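Local coordinates for clostripain-related protein (Bacteroides thetaiotaomicron, PDB 6NAG) that probably hydrolyses peptide bonds as a secreted cysteine protease of the clostripain (C11) family, at residues D45-I50 with Y100-R105; K170-L175 with G220-A225; V186-K191 with S251-L256. The protein carries 1 engineered substitution. All blocks are in the same frame, centred on the assembly; numbering follows the deposited sequence.

Interaction 1: residues D45-I50 with Y100-R105; sequences DERIII and YSPTKR. With PRO (proline), chain D.
Arg47 and Ile49, on the same face of strand 46-53, close over Ser101 in the loop that leaves helix 87-100. The closer-packed, more buried part sets Ile49 CG1 3.7 Å from Ser101 CB, and a serine suits the spot because its small side chain lets the strand come near while OG is hydrogen-bonded to Thr12 on the neighbouring strand 11-17. Arg47 lies alongside, with CD 3.6 Å from Ser101 OG, which sits over one face of the guanidinium. A bend at chi3 (64°) turns the guanidinium along the loop toward the end of helix 87-100, with NH2 3.0 Å from Tyr100 O, approached obliquely; the charge itself is answered by a salt bridge from NH2 to Glu63.

Beyond Ser101 the contact loosens. Pro102 CD is 4.0 Å from Arg47 NH1, and a water in the guanidinium plane bridges the two residues, accepting from NH1 (3.0 Å) and donating to Pro102 O (3.1 Å). Pro102 also packs on Pro102 of the second subunit. The loop delivers the chain from helix 87-100 to strand 105-111, closing a wide beta-alpha-beta crossover from strand 70-80 that passes three intervening strands, within the clan CD alpha/beta fold.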
# COMPACT_ATOMS: atom_id res chain seq x y z
N ASP A 45 12.14 22.53 -7.87
CA ASP A 45 11.31 21.43 -8.33
C ASP A 45 10.71 20.67 -7.15
O ASP A 45 10.47 19.47 -7.23
CB ASP A 45 12.11 20.47 -9.21
CG ASP A 45 12.43 21.05 -10.57
OD1 ASP A 45 11.54 21.03 -11.45
OD2 ASP A 45 13.57 21.52 -10.77
N GLU A 46 10.47 21.39 -6.06
CA GLU A 46 9.94 20.78 -4.85
C GLU A 46 8.69 21.50 -4.36
O GLU A 46 8.51 22.69 -4.62
CB GLU A 46 11.00 20.76 -3.74
CG GLU A 46 12.34 20.17 -4.16
CD GLU A 46 13.24 21.17 -4.85
OE1 GLU A 46 13.02 22.39 -4.68
OE2 GLU A 46 14.17 20.74 -5.57
N ARG A 47 7.84 20.78 -3.65
CA ARG A 47 6.62 21.36 -3.09
C ARG A 47 6.51 21.04 -1.60
O ARG A 47 6.81 19.93 -1.17
CB ARG A 47 5.39 20.84 -3.83
CG ARG A 47 5.37 21.20 -5.31
CD ARG A 47 4.16 20.61 -6.01
NE ARG A 47 2.90 21.17 -5.51
CZ ARG A 47 1.71 20.90 -6.03
NH1 ARG A 47 1.60 20.09 -7.06
NH2 ARG A 47 0.62 21.46 -5.50
N ILE A 48 6.08 22.03 -0.82
CA ILE A 48 5.91 21.84 0.62
C ILE A 48 4.44 21.75 0.99
O ILE A 48 3.68 22.70 0.81
CB ILE A 48 6.57 22.98 1.42
CG1 ILE A 48 8.08 23.00 1.17
CG2 ILE A 48 6.27 22.83 2.90
CD1 ILE A 48 8.81 24.06 1.96
N ILE A 49 4.04 20.59 1.50
CA ILE A 49 2.65 20.36 1.90
C ILE A 49 2.57 20.17 3.42
O ILE A 49 3.34 19.41 3.99
CB ILE A 49 2.06 19.13 1.20
CG1 ILE A 49 2.28 19.22 -0.31
CG2 ILE A 49 0.58 18.99 1.51
CD1 ILE A 49 1.63 20.42 -0.96
N ILE A 50 1.64 20.87 4.05
CA ILE A 50 1.53 20.83 5.51
C ILE A 50 0.13 20.44 5.99
O ILE A 50 -0.87 21.02 5.59
CB ILE A 50 1.89 22.20 6.13
CG1 ILE A 50 3.31 22.60 5.74
CG2 ILE A 50 1.75 22.15 7.65
CD1 ILE A 50 3.77 23.90 6.37
N TYR A 100 -2.90 16.06 -4.43
CA TYR A 100 -2.70 17.50 -4.51
C TYR A 100 -1.26 17.85 -4.88
O TYR A 100 -1.00 18.89 -5.47
CB TYR A 100 -3.08 18.18 -3.19
CG TYR A 100 -4.57 18.31 -2.98
CD1 TYR A 100 -5.32 19.23 -3.69
CD2 TYR A 100 -5.24 17.50 -2.06
CE1 TYR A 100 -6.68 19.36 -3.51
CE2 TYR A 100 -6.60 17.62 -1.87
CZ TYR A 100 -7.32 18.55 -2.59
OH TYR A 100 -8.67 18.66 -2.40
N SER A 101 -0.34 16.96 -4.54
CA SER A 101 1.07 17.16 -4.87
C SER A 101 1.70 15.89 -5.44
O SER A 101 2.42 15.19 -4.75
CB SER A 101 1.84 17.62 -3.63
OG SER A 101 3.20 17.87 -3.95
N PRO A 102 1.42 15.61 -6.73
CA PRO A 102 2.00 14.44 -7.40
C PRO A 102 3.48 14.65 -7.75
O PRO A 102 3.79 15.40 -8.67
CB PRO A 102 1.15 14.30 -8.66
CG PRO A 102 0.67 15.68 -8.94
CD PRO A 102 0.48 16.34 -7.60
N THR A 103 4.36 13.99 -7.01
CA THR A 103 5.80 14.10 -7.26
C THR A 103 6.47 12.73 -7.25
O THR A 103 5.86 11.73 -6.86
CB THR A 103 6.48 14.99 -6.21
OG1 THR A 103 6.14 14.54 -4.89
CG2 THR A 103 6.05 16.44 -6.37
N LYS A 104 7.72 12.69 -7.69
CA LYS A 104 8.47 11.44 -7.73
C LYS A 104 8.85 10.97 -6.33
O LYS A 104 8.64 9.81 -5.98
CB LYS A 104 9.73 11.60 -8.59
N ARG A 105 9.40 11.88 -5.53
CA ARG A 105 9.83 11.55 -4.18
C ARG A 105 8.92 12.16 -3.13
O ARG A 105 8.27 13.18 -3.37
CB ARG A 105 11.27 12.03 -3.96
CG ARG A 105 12.30 11.33 -4.84
CD ARG A 105 13.70 11.88 -4.60
NE ARG A 105 13.88 13.21 -5.16
CZ ARG A 105 14.39 14.25 -4.49
NH1 ARG A 105 14.78 14.10 -3.24
NH2 ARG A 105 14.51 15.42 -5.09
N PRO D . 7.12 6.14 -2.99
CA PRO D . 8.40 5.55 -3.41
C PRO D . 9.31 6.58 -4.06
O PRO D . 10.37 6.25 -4.59
CB PRO D . 7.97 4.49 -4.41
CG PRO D . 6.74 5.05 -5.03
CD PRO D . 6.03 5.81 -3.93
OXT PRO D . 9.02 7.77 -4.06
O HOH W 1 3.54 18.45 -8.60

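Interaction 2: residues K170-L175 with G220-A225; sequences KMEYIL and GKVDYA. With PRO (proline), chain D.
Strand 171-177, a parallel strand inside the central sheet, meets the loop leading into helix 224-235 through Glu172 and Tyr173 on one side and Val222 and Tyr224 on the other. Val222 is the wedge: CG2 reaches Tyr173 CE2 at 3.6 Å, while CG1 lies over the centre of the Tyr224 ring, so a branched apolar residue serves both tyrosines at once. Tyr173 CB abuts the edge of the Tyr224 ring, 3.7 Å from CE1, and the two ring planes stand 88° apart in an oblique pairing. Placing CG of Tyr173 between the backbone N and the carbonyl carbon (chi1 62°) sends its ring past Val222, where OH hydrogen-bonds to Leu218 O. In this alpha/beta fold the loop between helices 211-218 and 224-235 packs on the sheet; Asp223 is the N-cap of the second helix, its OD1 taking the N-H of Gly226. The polar side runs through water. Glu172 OE1 accepts from two waters: one, at 2.6 Å, also hydrogen-bonds to Tyr224 OH, and the other, at 2.8 Å, accepts from Val222 N at 3.0 Å. A glutamate suits this place because its extended chain spans to the loop and still offers OE2 to Arg105 in a salt bridge. At the start of 170-175, Lys170 N lies 3.2 Å from the N of a bound proline.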
# COMPACT_ATOMS: atom_id res chain seq x y z
N LYS A 170 7.05 5.07 0.04
CA LYS A 170 8.23 4.86 0.86
C LYS A 170 9.01 6.16 0.93
O LYS A 170 9.58 6.61 -0.06
CB LYS A 170 9.11 3.73 0.31
CG LYS A 170 10.32 3.45 1.18
CD LYS A 170 11.09 2.22 0.72
CE LYS A 170 12.24 1.91 1.67
NZ LYS A 170 13.01 0.72 1.25
N MET A 171 9.00 6.78 2.11
CA MET A 171 9.60 8.09 2.29
C MET A 171 11.10 8.09 2.06
O MET A 171 11.77 7.09 2.31
CB MET A 171 9.29 8.62 3.70
CG MET A 171 7.81 8.71 4.02
SD MET A 171 6.92 9.82 2.91
CE MET A 171 5.25 9.63 3.52
N GLU A 172 11.63 9.21 1.58
CA GLU A 172 13.07 9.38 1.48
C GLU A 172 13.65 9.45 2.88
O GLU A 172 14.64 8.80 3.19
CB GLU A 172 13.41 10.65 0.70
CG GLU A 172 14.53 10.47 -0.31
CD GLU A 172 14.94 11.78 -0.96
OE1 GLU A 172 16.16 12.04 -1.06
OE2 GLU A 172 14.05 12.54 -1.38
N TYR A 173 13.00 10.23 3.73
CA TYR A 173 13.35 10.30 5.14
C TYR A 173 12.12 10.61 5.98
O TYR A 173 11.12 11.13 5.47
CB TYR A 173 14.44 11.36 5.39
CG TYR A 173 14.02 12.77 5.04
CD1 TYR A 173 13.34 13.56 5.96
CD2 TYR A 173 14.33 13.32 3.81
CE1 TYR A 173 12.96 14.86 5.65
CE2 TYR A 173 13.96 14.61 3.49
CZ TYR A 173 13.27 15.37 4.41
OH TYR A 173 12.90 16.66 4.09
N ILE A 174 12.19 10.28 7.26
CA ILE A 174 11.17 10.71 8.21
C ILE A 174 11.84 11.47 9.34
O ILE A 174 12.51 10.88 10.19
CB ILE A 174 10.37 9.52 8.78
CG1 ILE A 174 9.61 8.81 7.66
CG2 ILE A 174 9.39 10.00 9.84
CD1 ILE A 174 8.80 7.62 8.13
N LEU A 175 11.67 12.79 9.34
CA LEU A 175 12.22 13.62 10.39
C LEU A 175 11.25 13.73 11.56
O LEU A 175 10.21 14.38 11.46
CB LEU A 175 12.56 15.02 9.86
CG LEU A 175 12.92 16.10 10.88
CD1 LEU A 175 14.07 15.66 11.77
CD2 LEU A 175 13.26 17.40 10.17
N GLY A 220 15.07 19.51 -1.97
CA GLY A 220 15.93 19.20 -3.09
C GLY A 220 16.82 18.01 -2.79
O GLY A 220 16.34 16.96 -2.35
N LYS A 221 18.12 18.16 -3.02
CA LYS A 221 19.08 17.15 -2.61
C LYS A 221 19.23 17.21 -1.09
O LYS A 221 19.77 18.18 -0.56
CB LYS A 221 20.43 17.34 -3.29
CG LYS A 221 21.37 16.16 -3.10
CD LYS A 221 22.76 16.45 -3.65
CE LYS A 221 23.67 15.25 -3.48
NZ LYS A 221 23.72 14.79 -2.07
N VAL A 222 18.75 16.18 -0.41
CA VAL A 222 18.71 16.19 1.05
C VAL A 222 20.11 16.16 1.66
O VAL A 222 20.89 15.25 1.42
CB VAL A 222 17.91 14.99 1.59
CG1 VAL A 222 17.80 15.08 3.10
CG2 VAL A 222 16.53 14.95 0.95
N ASP A 223 20.41 17.19 2.45
CA ASP A 223 21.68 17.29 3.14
C ASP A 223 21.52 16.79 4.57
O ASP A 223 21.35 17.58 5.50
CB ASP A 223 22.19 18.73 3.13
CG ASP A 223 23.66 18.84 3.48
OD1 ASP A 223 24.23 17.86 4.00
OD2 ASP A 223 24.25 19.91 3.24
N TYR A 224 21.59 15.47 4.75
CA TYR A 224 21.42 14.85 6.06
C TYR A 224 22.48 15.34 7.05
O TYR A 224 22.22 15.47 8.24
CB TYR A 224 21.48 13.33 5.95
CG TYR A 224 20.35 12.74 5.13
CD1 TYR A 224 19.10 12.53 5.68
CD2 TYR A 224 20.55 12.40 3.80
CE1 TYR A 224 18.07 11.99 4.93
CE2 TYR A 224 19.52 11.87 3.04
CZ TYR A 224 18.29 11.66 3.61
OH TYR A 224 17.26 11.13 2.87
N ALA A 225 23.67 15.62 6.53
CA ALA A 225 24.77 16.14 7.34
C ALA A 225 24.44 17.53 7.86
O ALA A 225 24.62 17.82 9.04
CB ALA A 225 26.05 16.16 6.54
N PRO D . 7.12 6.14 -2.99
CA PRO D . 8.40 5.55 -3.41
C PRO D . 9.31 6.58 -4.06
O PRO D . 10.37 6.25 -4.59
CB PRO D . 7.97 4.49 -4.41
CG PRO D . 6.74 5.05 -5.03
CD PRO D . 6.03 5.81 -3.93
OXT PRO D . 9.02 7.77 -4.06
O HOH W 2 17.75 10.38 0.23
O HOH W 3 18.35 13.60 -1.90

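Interaction 3: residues V186-K191 with S251-L256; sequences VAYALK and SELDNL
This contact, apolar at its centre and ionic at its border, is made between the end of helix 184-189 with the loop after it and the first turn of helix 253-266. Leu253 is the centrepiece: CD1 lies against the Ala187 carbonyl, 3.3 Å from its O, and packs 4.0 Å from Ala187 CB and 3.8 Å from Lys191 CB, while its own CB lies 4.1 Å from Tyr188 CD1. Alanine suits its place because a small residue lets the leucine sit close to the backbone of helix 184-189.

At the border Lys191 does two jobs. A chi1 of 65° tucks CG over the main chain and, with CD anti to CA, lays CD 3.6 Å above the centre of the Tyr188 ring; bends at chi3 and chi4 then turn CE and NZ toward Asp254. NZ forms a salt bridge with Asp254 OD1 at 3.5 Å, and a water donates to OD2 while accepting weakly from NZ. Replacing Lys191 with an alanine would probably leave Asp254 without its charged mate and uncover that face of Tyr188. Helix 184-189 joins neighbouring parallel strands 171-177 and 194-199, the beta-alpha-beta crossover of an alpha/beta sheet.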
# COMPACT_ATOMS: atom_id res chain seq x y z
N VAL A 186 12.23 1.78 16.92
CA VAL A 186 11.45 2.64 16.04
C VAL A 186 11.96 2.53 14.60
O VAL A 186 11.17 2.37 13.67
CB VAL A 186 11.51 4.11 16.49
CG1 VAL A 186 10.88 5.02 15.44
CG2 VAL A 186 10.83 4.28 17.83
N ALA A 187 13.27 2.61 14.44
CA ALA A 187 13.90 2.55 13.13
C ALA A 187 13.59 1.25 12.41
O ALA A 187 13.33 1.24 11.21
CB ALA A 187 15.41 2.74 13.25
N TYR A 188 13.62 0.14 13.15
CA TYR A 188 13.38 -1.17 12.56
C TYR A 188 11.91 -1.34 12.19
O TYR A 188 11.57 -2.11 11.29
CB TYR A 188 13.81 -2.28 13.52
CG TYR A 188 13.95 -3.63 12.85
CD1 TYR A 188 15.14 -3.99 12.21
CD2 TYR A 188 12.90 -4.54 12.84
CE1 TYR A 188 15.27 -5.21 11.59
CE2 TYR A 188 13.03 -5.76 12.22
CZ TYR A 188 14.22 -6.10 11.60
OH TYR A 188 14.35 -7.32 10.99
N ALA A 189 11.03 -0.63 12.88
CA ALA A 189 9.60 -0.69 12.60
C ALA A 189 9.26 0.13 11.36
O ALA A 189 8.19 -0.03 10.77
CB ALA A 189 8.80 -0.21 13.79
N LEU A 190 10.18 1.01 10.96
CA LEU A 190 9.96 1.89 9.82
C LEU A 190 10.91 1.57 8.67
O LEU A 190 11.02 2.35 7.72
CB LEU A 190 10.13 3.35 10.23
CG LEU A 190 9.19 3.89 11.32
CD1 LEU A 190 9.59 5.31 11.69
CD2 LEU A 190 7.74 3.84 10.86
N LYS A 191 11.59 0.43 8.75
CA LYS A 191 12.63 0.09 7.79
C LYS A 191 12.11 -0.11 6.36
O LYS A 191 12.87 -0.05 5.40
CB LYS A 191 13.37 -1.18 8.24
CG LYS A 191 12.51 -2.43 8.27
CD LYS A 191 13.26 -3.61 8.86
CE LYS A 191 14.38 -4.07 7.95
NZ LYS A 191 13.85 -4.66 6.69
N SER A 251 18.53 1.01 5.55
CA SER A 251 18.99 -0.06 4.67
C SER A 251 20.15 -0.82 5.30
O SER A 251 20.63 -1.81 4.74
CB SER A 251 19.41 0.51 3.31
OG SER A 251 20.55 1.33 3.43
N GLU A 252 20.60 -0.37 6.46
CA GLU A 252 21.71 -0.99 7.17
C GLU A 252 21.23 -1.73 8.42
O GLU A 252 22.03 -2.29 9.16
CB GLU A 252 22.75 0.05 7.55
CG GLU A 252 23.41 0.75 6.37
CD GLU A 252 24.40 -0.14 5.65
OE1 GLU A 252 24.79 -1.19 6.22
OE2 GLU A 252 24.79 0.20 4.52
N LEU A 253 19.92 -1.72 8.64
CA LEU A 253 19.34 -2.30 9.85
C LEU A 253 19.39 -3.83 9.84
O LEU A 253 19.51 -4.45 10.90
CB LEU A 253 17.89 -1.84 10.01
CG LEU A 253 17.69 -0.38 10.43
CD1 LEU A 253 16.22 -0.02 10.41
CD2 LEU A 253 18.28 -0.13 11.80
N ASP A 254 19.30 -4.43 8.66
CA ASP A 254 19.33 -5.88 8.54
C ASP A 254 20.68 -6.45 8.98
O ASP A 254 20.73 -7.44 9.71
CB ASP A 254 19.02 -6.31 7.11
CG ASP A 254 17.54 -6.25 6.78
OD1 ASP A 254 16.72 -6.46 7.71
OD2 ASP A 254 17.19 -6.01 5.61
N ASN A 255 21.76 -5.82 8.53
CA ASN A 255 23.10 -6.26 8.89
C ASN A 255 23.40 -6.01 10.36
O ASN A 255 24.09 -6.80 11.01
CB ASN A 255 24.14 -5.57 8.02
CG ASN A 255 24.11 -6.03 6.58
OD1 ASN A 255 23.63 -7.13 6.28
ND2 ASN A 255 24.61 -5.21 5.67
N LEU A 256 22.87 -4.91 10.89
CA LEU A 256 23.07 -4.57 12.29
C LEU A 256 22.33 -5.55 13.20
O LEU A 256 22.81 -5.89 14.28
CB LEU A 256 22.60 -3.14 12.57
CG LEU A 256 22.87 -2.61 13.98
CD1 LEU A 256 24.36 -2.47 14.23
CD2 LEU A 256 22.16 -1.29 14.20
O HOH W 4 14.67 -5.82 3.69

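How the interactions relate
Interactions 1 and 2 are neighbours on the same sheet, their centres 13 Å apart, and are tied directly by a salt bridge from Arg105 NH1 to Glu172 OE2 (2.5 Å). Glu46 OE2 also packs against Gly220 CA at 3.4 Å. Both contribute to one proline pocket, interaction 1 through Lys104 and Arg105 and interaction 2 through Lys170. Interaction 3 lies farther along the fold, centred 16 Å from interaction 2; the two meet where Lys170 NZ comes within 4.2 Å of Lys191 O, and their segments alternate along the chain. Interactions 1 and 3 do not touch, their nearest atoms being about 15 Å apart, whereas interaction 2 touches both.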